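Local coordinates for protein esterase (uncultured bacterium pCosCE1, PDB 7ATL) that hydrolyses carboxylic esters and shows promiscuous acyltransferase activity, as a family VIII carboxylesterase with a beta-lactamase-like fold, at residues L237-I247 / T363-R371. Sequence-based numbering, arbitrary orientation.
Sequences LTLPEGFGFEI and TAFEGMSGR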
# COMPACT_ATOMS: atom_id res chain seq x y z
N LEU A 237 -8.88 9.12 -13.61
CA LEU A 237 -9.59 7.80 -13.67
C LEU A 237 -10.72 7.75 -12.63
O LEU A 237 -10.46 8.12 -11.47
CB LEU A 237 -8.58 6.69 -13.39
CG LEU A 237 -7.54 6.47 -14.49
CD1 LEU A 237 -6.71 5.23 -14.21
CD2 LEU A 237 -8.22 6.36 -15.85
N THR A 238 -11.90 7.25 -13.01
CA THR A 238 -13.03 7.00 -12.07
C THR A 238 -12.66 5.78 -11.22
O THR A 238 -12.34 4.72 -11.77
CB THR A 238 -14.38 6.88 -12.80
OG1 THR A 238 -14.48 7.93 -13.74
CG2 THR A 238 -15.58 6.97 -11.87
N LEU A 239 -12.62 5.95 -9.90
CA LEU A 239 -12.34 4.82 -8.99
C LEU A 239 -13.56 3.91 -9.01
O LEU A 239 -14.68 4.39 -9.23
CB LEU A 239 -12.02 5.36 -7.60
CG LEU A 239 -10.64 6.02 -7.51
CD1 LEU A 239 -10.59 7.09 -6.43
CD2 LEU A 239 -9.58 4.96 -7.30
N PRO A 240 -13.39 2.58 -8.82
CA PRO A 240 -14.53 1.68 -8.70
C PRO A 240 -15.41 2.12 -7.51
O PRO A 240 -14.88 2.73 -6.58
CB PRO A 240 -13.92 0.28 -8.49
CG PRO A 240 -12.45 0.52 -8.19
CD PRO A 240 -12.10 1.89 -8.73
N GLU A 241 -16.71 1.84 -7.59
CA GLU A 241 -17.73 2.32 -6.61
C GLU A 241 -17.30 1.96 -5.18
O GLU A 241 -16.87 0.82 -4.96
CB GLU A 241 -19.11 1.76 -6.97
CG GLU A 241 -19.66 2.39 -8.24
CD GLU A 241 -21.17 2.36 -8.41
OE1 GLU A 241 -21.68 3.14 -9.25
OE2 GLU A 241 -21.83 1.55 -7.70
N GLY A 242 -17.35 2.93 -4.27
CA GLY A 242 -17.00 2.74 -2.85
C GLY A 242 -15.56 3.10 -2.54
O GLY A 242 -15.26 3.30 -1.37
N PHE A 243 -14.69 3.19 -3.55
CA PHE A 243 -13.23 3.47 -3.40
C PHE A 243 -12.95 4.99 -3.40
O PHE A 243 -11.94 5.42 -2.84
CB PHE A 243 -12.45 2.69 -4.46
CG PHE A 243 -12.54 1.19 -4.31
CD1 PHE A 243 -13.67 0.48 -4.72
CD2 PHE A 243 -11.51 0.47 -3.71
CE1 PHE A 243 -13.75 -0.90 -4.55
CE2 PHE A 243 -11.60 -0.91 -3.55
CZ PHE A 243 -12.72 -1.59 -3.98
N GLY A 244 -13.84 5.78 -3.99
CA GLY A 244 -13.74 7.25 -4.04
C GLY A 244 -14.43 7.80 -5.27
O GLY A 244 -15.48 7.29 -5.62
N PHE A 245 -13.85 8.83 -5.87
CA PHE A 245 -14.41 9.55 -7.04
C PHE A 245 -13.38 9.36 -8.14
O PHE A 245 -13.42 8.30 -8.78
CB PHE A 245 -14.74 11.01 -6.72
CG PHE A 245 -15.92 11.21 -5.80
CD1 PHE A 245 -15.78 11.06 -4.42
CD2 PHE A 245 -17.18 11.54 -6.30
CE1 PHE A 245 -16.87 11.23 -3.56
CE2 PHE A 245 -18.26 11.70 -5.45
CZ PHE A 245 -18.11 11.54 -4.08
N GLU A 246 -12.45 10.32 -8.25
CA GLU A 246 -11.49 10.42 -9.38
C GLU A 246 -10.10 10.54 -8.79
O GLU A 246 -9.92 11.30 -7.84
CB GLU A 246 -11.79 11.60 -10.30
CG GLU A 246 -13.02 11.39 -11.17
CD GLU A 246 -13.13 12.33 -12.35
OE1 GLU A 246 -12.37 13.33 -12.39
OE2 GLU A 246 -13.97 12.07 -13.24
N ILE A 247 -9.17 9.78 -9.36
CA ILE A 247 -7.76 9.72 -8.92
C ILE A 247 -6.90 10.28 -10.06
O ILE A 247 -7.19 9.97 -11.24
CB ILE A 247 -7.36 8.28 -8.53
CG1 ILE A 247 -5.86 8.18 -8.24
CG2 ILE A 247 -7.78 7.28 -9.61
CD1 ILE A 247 -5.45 6.91 -7.57
N THR A 363 -1.87 -3.34 -14.14
CA THR A 363 -3.25 -3.09 -14.63
C THR A 363 -4.14 -2.60 -13.48
O THR A 363 -4.56 -3.41 -12.65
CB THR A 363 -3.76 -4.36 -15.31
OG1 THR A 363 -2.83 -4.66 -16.35
CG2 THR A 363 -5.17 -4.21 -15.86
N ALA A 364 -4.44 -1.31 -13.46
CA ALA A 364 -5.43 -0.68 -12.55
C ALA A 364 -6.78 -0.62 -13.26
O ALA A 364 -6.82 -0.29 -14.44
CB ALA A 364 -4.93 0.69 -12.20
N PHE A 365 -7.90 -0.96 -12.59
CA PHE A 365 -7.97 -1.39 -11.21
C PHE A 365 -8.14 -2.91 -11.12
O PHE A 365 -8.43 -3.35 -10.01
CB PHE A 365 -9.13 -0.68 -10.53
CG PHE A 365 -9.08 0.81 -10.73
CD1 PHE A 365 -8.22 1.59 -9.96
CD2 PHE A 365 -9.84 1.43 -11.71
CE1 PHE A 365 -8.12 2.95 -10.18
CE2 PHE A 365 -9.76 2.79 -11.91
CZ PHE A 365 -8.89 3.55 -11.15
N GLU A 366 -7.99 -3.68 -12.20
CA GLU A 366 -8.27 -5.15 -12.14
C GLU A 366 -7.37 -5.78 -11.07
O GLU A 366 -7.89 -6.50 -10.23
CB GLU A 366 -8.16 -5.81 -13.53
CG GLU A 366 -8.37 -7.33 -13.54
CD GLU A 366 -9.73 -7.89 -13.16
OE1 GLU A 366 -10.74 -7.17 -13.25
OE2 GLU A 366 -9.79 -9.07 -12.77
N GLY A 367 -6.08 -5.45 -11.05
CA GLY A 367 -5.13 -6.03 -10.09
C GLY A 367 -5.45 -5.72 -8.62
O GLY A 367 -4.93 -6.44 -7.74
N MET A 368 -6.21 -4.67 -8.33
CA MET A 368 -6.45 -4.22 -6.94
C MET A 368 -7.81 -4.73 -6.50
O MET A 368 -7.89 -5.37 -5.42
CB MET A 368 -6.45 -2.70 -6.83
CG MET A 368 -6.91 -2.21 -5.47
SD MET A 368 -7.19 -0.44 -5.39
CE MET A 368 -8.77 -0.27 -6.21
N SER A 369 -8.84 -4.39 -7.28
CA SER A 369 -10.27 -4.55 -6.90
C SER A 369 -11.01 -5.47 -7.87
O SER A 369 -12.17 -5.75 -7.59
CB SER A 369 -10.96 -3.22 -6.82
OG SER A 369 -10.84 -2.52 -8.04
N GLY A 370 -10.39 -5.92 -8.95
CA GLY A 370 -11.05 -6.80 -9.93
C GLY A 370 -11.23 -8.21 -9.40
O GLY A 370 -11.07 -8.42 -8.19
N ARG A 371 -11.50 -9.16 -10.29
CA ARG A 371 -11.62 -10.60 -9.95
C ARG A 371 -10.22 -11.20 -9.70
O ARG A 371 -10.11 -12.13 -8.87
CB ARG A 371 -12.44 -11.31 -11.04
CG ARG A 371 -13.94 -11.04 -10.92
CD ARG A 371 -14.73 -11.22 -12.21
NE ARG A 371 -14.79 -12.61 -12.66
CZ ARG A 371 -14.21 -13.13 -13.75
NH1 ARG A 371 -14.36 -14.41 -14.02
NH2 ARG A 371 -13.49 -12.38 -14.58
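Pro240 and Phe365 bring the two backbones nearest, their CA atoms 7.7 Å apart, where the loop between antiparallel strands 235-238 and 246-249 meets the start of the short helix 366-369. Phe365, the N-cap residue, follows a cis peptide bond, and its ring packs against one face of the hairpin. CD of Pro240 sits over one ring face in a CH-pi contact, 3.8 Å from the centroid of the Phe365 ring and 15° off its normal. At the ring edge, CZ of Phe365 meets CB of Leu237 at 3.9 Å and, more loosely, CG2 of Ile247; CD2 of Leu239 approaches CE1 of Phe365 obliquely, as does Thr238 O, 3.2 Å from Phe365 CE2. A type II turn from Pro240 to Phe243 brings the ring of Phe243 to the helix. There Met368, CG anti to the backbone N (chi1 171°), lays CE 3.8 Å from CD2 of Phe243, while CB of Ser369 touches CZ of Phe243. OG of Ser369 lies against CG of Pro240 and donates a 3.2 Å hydrogen bond to Phe365 O from above the carbonyl plane. Dispersion and CH-pi contacts thus join the 235-249 hairpin to the helix start, whose Phe365 N bonds to Asp223.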